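Local coordinates for protein transport protein HOFQ (Aggregatibacter actinomycetemcomitans, PDB 2Y3M) that is a secretin of the DNA-uptake machinery of competence, whose extra-membranous region captured here binds DNA and shares a fold with type I KH domains, at residues Q22-A25 with L26-T30; A117-V120 with M121-L124; E152-S155 with V156-K160. All coordinates share one frame; numbering follows the deposited sequence.

Overall arrangement
All three contacts are local, each made within one helix or at its end, and they follow one another along the chain. Contact 1 closes helix 18-26 just before strand 31-36, beside the small two-stranded antiparallel sheet. Contacts 2 and 3 lie on helices 117-125 and 153-166, both in the secretin short-domain range, their centres about 16 Å and nearest atoms about 4 Å apart. Contact 1, across the chain's centre, lies about 42 Å from contact 2 and 53 Å from contact 3, centre to centre. Contact 1 thus belongs to one helix-and-sheet module of an elongated chain and contacts 2 and 3 to another, where Leu124 joins the two helices and contact 2 reaches the second subunit.

Contact 1: Q22-A25 with L26-T30; sequences QQLA and LAHNT
His28 turns its imidazole back onto the last turn of helix 18-26, where His28 ND1 gives a hydrogen bond of 3.0 Å to Leu24 O. The acceptor lies at the ring edge, 17° out of the imidazole plane, and the N-H meets it at 147°. With CG placed beside the backbone N (chi1 -56°), the ring runs alongside the Leu24 side chain, and His28 CE1 comes to 4.0 Å from Leu24 CD2. A side chain thus takes up a carbonyl at the end of the helix.

The neighbouring carbonyl, Ala25 O, receives Thr30 N at 2.7 Å and, more weakly, His28 N at 3.4 Å. Thr30 CB lies 3.3 Å from Ala25 O, while the threonine hydroxyl bonds to Ser57 and Asn48. Upstream, the regular helical pattern still holds: Leu26 N bonds to Gln22 O at 2.9 Å and Ala27 N to Gln23 O at 3.2 Å.

Around this first shell, Gln53 and Ser57 of helix 51-63 pack against His28, whose NE2 has a weak hydrogen bond with Lys60, and Leu32 of strand 31-36 touches Ala25. The chain leaves the helix through Asn29, whose phi is positive and whose backbone N donates to Leu26 O. Together with the bond from Thr30 N to Ala25 O, this makes a Schellman motif with Asn29 as the C-prime residue, ending the helix and leading into strand 31-36.

Contact 2: A117-V120 with M121-L124; sequences ASEV and MKSL
Glu119 and Lys122, three residues apart on helix 117-125, lie alongside each other and join their ends in a salt bridge, Lys122 NZ standing 3.2 Å from Glu119 OE2. Both chains leave the backbone with CG beside N, but they then differ. Glu119 folds at its second torsion (chi2 -64°), which swings the carboxylate round the helix toward the Lys122 ammonium, whereas Lys122 runs on almost straight and bends at chi3 (-146°). The ammonium nitrogen approaches from above the carboxylate plane, 49° out of it. On its way the lysine chain crosses the carbonyl of Ser118, with Lys122 CG 3.3 Å from Ser118 O.

Val120 and Leu124 form a second side-by-side pair, one turn apart. Val120 CG1 lies 3.8 Å from Leu124 CD1, and Leu124 CG comes to 3.2 Å from Val120 O. Val120 packs on Leu147 of the sheet and Leu124 on Leu162, Ile163 and Leu166 of helix 153-166. Met121 bends at both chi2 and chi3, carrying its end away from this ridge towards Ile138, Phe140 and Leu147. Beneath the side chains, Leu124 N bonds to Val120 O at 2.8 Å.

The stronger partner of Lys122 NZ is Asp52 of the second subunit, in an intersubunit salt bridge. The ammonium group therefore has two acidic partners, which probably favours its charged form, and it links an intrahelical ion pair to the subunit interface.

Contact 3: E152-S155 with V156-K160; sequences EPRS and VRNIK
Ser155 and Ile159 meet through different first torsions. Ser155 sends OG away from its own N (chi1 -177°), while in Ile159, with CG1 beside N (chi1 -68°) and an extended second torsion, CD1 reaches back toward the start of the helix. Ile159 CD1 then lies 3.5 Å from Ser155 OG and 3.4 Å from Ser155 O. The serine hydroxyl has its polar partner outside this pair, in a hydrogen bond with Asp151 at the end of strand 146-151.

A second pair occupies another side of the helix. Arg154 and Asn158 lie alongside each other, and the aliphatic part of the arginine makes the contact, with Arg154 CG 3.7 Å from Asn158 ND2. The other end of that amide is held by the preceding residue, Arg157. Arg157 NH1 donates to Asn158 OD1 at 2.8 Å, the oxygen lying in the guanidinium plane and the N-H meeting it at 137°. The Arg157 chain, extended from CG to NE, holds its guanidinium edge against the asparagine carbonyl oxygen, which helps fix the rotation of the amide.

Under these side chains run regular i to i+4 helical bonds, in which Val156 N meets Glu152 O at 3.1 Å and Ile159 N meets Ser155 O at 3.1 Å. Val156 packs on Ala108 of strand 106-111 and Ile159 on Ile149 of strand 146-151. With Glu152 at the N-cap position and Pro153 in the first turn, this is the opening of an amphipathic helix that packs on an antiparallel sheet, an alpha+beta arrangement consistent with the type I KH-like fold reported for these domains.

Contact 1: Q22-A25 with L26-T30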
loop_
_atom_site.group_PDB
_atom_site.type_symbol
_atom_site.label_atom_id
_atom_site.label_comp_id
_atom_site.label_asym_id
_atom_site.label_seq_id
_atom_site.Cartn_x
_atom_site.Cartn_y
_atom_site.Cartn_z
ATOM N N GLN B 22 11.501 9.010 1.931
ATOM C CA GLN B 22 12.740 9.718 1.597
ATOM C C GLN B 22 13.969 8.865 1.901
ATOM O O GLN B 22 14.956 8.899 1.160
ATOM C CB GLN B 22 12.813 11.060 2.331
ATOM C CG GLN B 22 11.910 12.139 1.738
ATOM C CD GLN B 22 11.627 13.281 2.702
ATOM O OE1 GLN B 22 11.435 13.068 3.902
ATOM N NE2 GLN B 22 11.584 14.501 2.175
ATOM N N GLN B 23 13.893 8.101 2.988
ATOM C CA GLN B 23 14.949 7.172 3.373
ATOM C C GLN B 23 15.167 6.084 2.314
ATOM O O GLN B 23 16.303 5.840 1.903
ATOM C CB GLN B 23 14.641 6.546 4.737
ATOM C CG GLN B 23 14.819 7.479 5.923
ATOM C CD GLN B 23 16.255 7.546 6.428
ATOM O OE1 GLN B 23 17.204 7.657 5.649
ATOM N NE2 GLN B 23 16.415 7.490 7.744
ATOM N N LEU B 24 14.084 5.443 1.869
ATOM C CA LEU B 24 14.175 4.385 0.852
ATOM C C LEU B 24 14.385 4.921 -0.564
ATOM O O LEU B 24 14.646 4.151 -1.491
ATOM C CB LEU B 24 12.967 3.435 0.908
ATOM C CG LEU B 24 13.143 2.144 1.726
ATOM C CD1 LEU B 24 11.800 1.490 2.044
ATOM C CD2 LEU B 24 14.080 1.142 1.032
ATOM N N ALA B 25 14.265 6.238 -0.721
ATOM C CA ALA B 25 14.607 6.909 -1.973
ATOM C C ALA B 25 16.109 7.187 -2.018
ATOM O O ALA B 25 16.763 6.941 -3.033
ATOM C CB ALA B 25 13.814 8.200 -2.135
ATOM N N LEU B 26 16.650 7.686 -0.906
ATOM C CA LEU B 26 18.078 7.979 -0.800
ATOM C C LEU B 26 18.945 6.734 -0.978
ATOM O O LEU B 26 20.016 6.807 -1.585
ATOM C CB LEU B 26 18.401 8.667 0.533
ATOM C CG LEU B 26 18.074 10.157 0.677
ATOM C CD1 LEU B 26 18.259 10.606 2.122
ATOM C CD2 LEU B 26 18.906 11.022 -0.274
ATOM N N ALA B 27 18.464 5.600 -0.465
ATOM C CA ALA B 27 19.211 4.335 -0.481
ATOM C C ALA B 27 19.483 3.798 -1.889
ATOM O O ALA B 27 20.477 3.104 -2.111
ATOM C CB ALA B 27 18.503 3.281 0.366
ATOM N N HIS B 28 18.602 4.115 -2.833
ATOM C CA HIS B 28 18.817 3.722 -4.225
ATOM C C HIS B 28 19.281 4.902 -5.082
ATOM O O HIS B 28 19.302 4.811 -6.312
ATOM C CB HIS B 28 17.557 3.081 -4.820
ATOM C CG HIS B 28 17.048 1.906 -4.041
ATOM N ND1 HIS B 28 15.987 1.999 -3.164
ATOM C CD2 HIS B 28 17.455 0.615 -4.003
ATOM C CE1 HIS B 28 15.763 0.814 -2.621
ATOM N NE2 HIS B 28 16.640 -0.042 -3.114
ATOM N N ASN B 29 19.671 5.996 -4.424
ATOM C CA ASN B 29 20.081 7.223 -5.106
ATOM C C ASN B 29 18.946 7.763 -5.986
ATOM O O ASN B 29 19.160 8.211 -7.115
ATOM C CB ASN B 29 21.357 6.975 -5.923
ATOM C CG ASN B 29 22.187 8.226 -6.118
ATOM O OD1 ASN B 29 22.150 9.154 -5.308
ATOM N ND2 ASN B 29 22.963 8.248 -7.192
ATOM N N THR B 30 17.734 7.693 -5.450
ATOM C CA THR B 30 16.534 8.109 -6.151
ATOM C C THR B 30 16.056 9.435 -5.583
ATOM O O THR B 30 15.886 9.574 -4.374
ATOM C CB THR B 30 15.423 7.038 -6.022
ATOM O OG1 THR B 30 15.814 5.860 -6.733
ATOM C CG2 THR B 30 14.093 7.537 -6.576
#

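Contact 2: A117-V120 with M121-L124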
loop_
_atom_site.group_PDB
_atom_site.type_symbol
_atom_site.label_atom_id
_atom_site.label_comp_id
_atom_site.label_asym_id
_atom_site.label_seq_id
_atom_site.Cartn_x
_atom_site.Cartn_y
_atom_site.Cartn_z
ATOM N N ALA B 117 -4.195 -13.812 22.990
ATOM C CA ALA B 117 -5.484 -13.160 23.237
ATOM C C ALA B 117 -6.541 -13.498 22.176
ATOM O O ALA B 117 -7.680 -13.816 22.512
ATOM C CB ALA B 117 -5.302 -11.648 23.364
ATOM N N SER B 118 -6.145 -13.456 20.905
ATOM C CA SER B 118 -7.051 -13.753 19.793
ATOM C C SER B 118 -7.533 -15.205 19.795
ATOM O O SER B 118 -8.692 -15.471 19.480
ATOM C CB SER B 118 -6.394 -13.414 18.457
ATOM O OG SER B 118 -5.176 -14.118 18.314
ATOM N N GLU B 119 -6.649 -16.132 20.164
ATOM C CA GLU B 119 -7.018 -17.545 20.283
ATOM C C GLU B 119 -7.993 -17.787 21.440
ATOM O O GLU B 119 -8.961 -18.538 21.295
ATOM C CB GLU B 119 -5.781 -18.444 20.415
ATOM C CG GLU B 119 -4.807 -18.380 19.233
ATOM C CD GLU B 119 -5.400 -18.874 17.916
ATOM O OE1 GLU B 119 -6.361 -19.682 17.932
ATOM O OE2 GLU B 119 -4.891 -18.456 16.851
ATOM N N VAL B 120 -7.736 -17.135 22.574
ATOM C CA VAL B 120 -8.645 -17.170 23.721
ATOM C C VAL B 120 -10.027 -16.662 23.307
ATOM O O VAL B 120 -11.041 -17.302 23.598
ATOM C CB VAL B 120 -8.107 -16.337 24.905
ATOM C CG1 VAL B 120 -9.101 -16.314 26.068
ATOM C CG2 VAL B 120 -6.774 -16.884 25.374
ATOM N N MET B 121 -10.047 -15.531 22.603
ATOM C CA MET B 121 -11.285 -14.932 22.109
ATOM C C MET B 121 -12.061 -15.822 21.140
ATOM O O MET B 121 -13.285 -15.843 21.176
ATOM C CB MET B 121 -11.021 -13.557 21.489
ATOM C CG MET B 121 -10.755 -12.475 22.528
ATOM S SD MET B 121 -12.135 -12.213 23.671
ATOM C CE MET B 121 -13.268 -11.275 22.654
ATOM N N LYS B 122 -11.354 -16.554 20.285
ATOM C CA LYS B 122 -12.006 -17.518 19.399
ATOM C C LYS B 122 -12.644 -18.647 20.198
ATOM O O LYS B 122 -13.760 -19.069 19.910
ATOM C CB LYS B 122 -11.015 -18.094 18.388
ATOM C CG LYS B 122 -10.583 -17.122 17.316
ATOM C CD LYS B 122 -9.570 -17.770 16.403
ATOM C CE LYS B 122 -8.560 -16.758 15.915
ATOM N NZ LYS B 122 -7.443 -17.421 15.183
ATOM N N SER B 123 -11.924 -19.132 21.203
ATOM C CA SER B 123 -12.433 -20.165 22.100
ATOM C C SER B 123 -13.653 -19.663 22.884
ATOM O O SER B 123 -14.683 -20.334 22.922
ATOM C CB SER B 123 -11.325 -20.632 23.050
ATOM O OG SER B 123 -11.784 -21.672 23.893
ATOM N N LEU B 124 -13.535 -18.475 23.479
ATOM C CA LEU B 124 -14.619 -17.873 24.267
ATOM C C LEU B 124 -15.882 -17.578 23.458
ATOM O O LEU B 124 -16.991 -17.758 23.955
ATOM C CB LEU B 124 -14.159 -16.574 24.933
ATOM C CG LEU B 124 -13.050 -16.547 25.988
ATOM C CD1 LEU B 124 -12.719 -15.107 26.341
ATOM C CD2 LEU B 124 -13.449 -17.308 27.224
#

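Contact 3: E152-S155 with V156-K160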
loop_
_atom_site.group_PDB
_atom_site.type_symbol
_atom_site.label_atom_id
_atom_site.label_comp_id
_atom_site.label_asym_id
_atom_site.label_seq_id
_atom_site.Cartn_x
_atom_site.Cartn_y
_atom_site.Cartn_z
ATOM N N GLU B 152 -21.296 -6.487 33.400
ATOM C CA GLU B 152 -21.900 -6.729 34.712
ATOM C C GLU B 152 -20.945 -7.572 35.569
ATOM O O GLU B 152 -20.205 -8.392 35.033
ATOM C CB GLU B 152 -23.240 -7.449 34.558
ATOM C CG GLU B 152 -24.260 -6.751 33.664
ATOM C CD GLU B 152 -25.457 -7.641 33.335
ATOM O OE1 GLU B 152 -25.491 -8.809 33.788
ATOM O OE2 GLU B 152 -26.368 -7.174 32.620
ATOM N N PRO B 153 -20.942 -7.360 36.899
ATOM C CA PRO B 153 -19.894 -7.965 37.732
ATOM C C PRO B 153 -19.763 -9.496 37.656
ATOM O O PRO B 153 -18.646 -10.015 37.614
ATOM C CB PRO B 153 -20.247 -7.499 39.157
ATOM C CG PRO B 153 -21.605 -6.887 39.063
ATOM C CD PRO B 153 -21.761 -6.407 37.665
ATOM N N ARG B 154 -20.881 -10.212 37.636
ATOM C CA ARG B 154 -20.835 -11.677 37.566
ATOM C C ARG B 154 -20.236 -12.161 36.238
ATOM O O ARG B 154 -19.466 -13.132 36.210
ATOM C CB ARG B 154 -22.221 -12.275 37.809
ATOM C CG ARG B 154 -22.244 -13.793 37.888
ATOM C CD ARG B 154 -23.476 -14.304 38.630
ATOM N NE ARG B 154 -24.653 -13.484 38.356
ATOM C CZ ARG B 154 -25.393 -13.558 37.251
ATOM N NH1 ARG B 154 -25.100 -14.433 36.296
ATOM N NH2 ARG B 154 -26.431 -12.750 37.107
ATOM N N SER B 155 -20.580 -11.463 35.154
ATOM C CA SER B 155 -20.007 -11.722 33.838
ATOM C C SER B 155 -18.480 -11.563 33.840
ATOM O O SER B 155 -17.765 -12.469 33.403
ATOM C CB SER B 155 -20.643 -10.808 32.798
ATOM O OG SER B 155 -20.147 -11.095 31.504
ATOM N N VAL B 156 -17.983 -10.432 34.344
ATOM C CA VAL B 156 -16.542 -10.205 34.430
ATOM C C VAL B 156 -15.875 -11.350 35.195
ATOM O O VAL B 156 -14.883 -11.918 34.728
ATOM C CB VAL B 156 -16.189 -8.830 35.083
ATOM C CG1 VAL B 156 -14.687 -8.725 35.383
ATOM C CG2 VAL B 156 -16.637 -7.676 34.192
ATOM N N ARG B 157 -16.443 -11.685 36.353
ATOM C CA ARG B 157 -15.933 -12.722 37.252
ATOM C C ARG B 157 -15.713 -14.077 36.566
ATOM O O ARG B 157 -14.623 -14.642 36.632
ATOM C CB ARG B 157 -16.887 -12.891 38.445
ATOM C CG ARG B 157 -16.466 -13.962 39.428
ATOM C CD ARG B 157 -17.624 -14.405 40.312
ATOM N NE ARG B 157 -17.212 -15.380 41.326
ATOM C CZ ARG B 157 -17.244 -16.703 41.163
ATOM N NH1 ARG B 157 -17.668 -17.229 40.019
ATOM N NH2 ARG B 157 -16.851 -17.505 42.149
ATOM N N ASN B 158 -16.756 -14.592 35.921
ATOM C CA ASN B 158 -16.710 -15.912 35.304
ATOM C C ASN B 158 -15.862 -15.988 34.030
ATOM O O ASN B 158 -15.269 -17.026 33.737
ATOM C CB ASN B 158 -18.124 -16.416 35.035
ATOM C CG ASN B 158 -18.932 -16.572 36.306
ATOM O OD1 ASN B 158 -18.380 -16.822 37.385
ATOM N ND2 ASN B 158 -20.249 -16.424 36.188
ATOM N N ILE B 159 -15.813 -14.893 33.279
ATOM C CA ILE B 159 -15.009 -14.857 32.064
ATOM C C ILE B 159 -13.537 -14.736 32.429
ATOM O O ILE B 159 -12.687 -15.380 31.814
ATOM C CB ILE B 159 -15.463 -13.746 31.110
ATOM C CG1 ILE B 159 -16.845 -14.086 30.559
ATOM C CG2 ILE B 159 -14.469 -13.569 29.959
ATOM C CD1 ILE B 159 -17.593 -12.901 30.048
ATOM N N LYS B 160 -13.250 -13.938 33.454
ATOM C CA LYS B 160 -11.913 -13.858 34.027
ATOM C C LYS B 160 -11.460 -15.253 34.471
ATOM O O LYS B 160 -10.315 -15.643 34.249
ATOM C CB LYS B 160 -11.898 -12.865 35.196
ATOM C CG LYS B 160 -10.536 -12.584 35.795
ATOM C CD LYS B 160 -10.592 -11.412 36.767
ATOM C CE LYS B 160 -9.373 -11.408 37.669
ATOM N NZ LYS B 160 -9.278 -10.165 38.474
#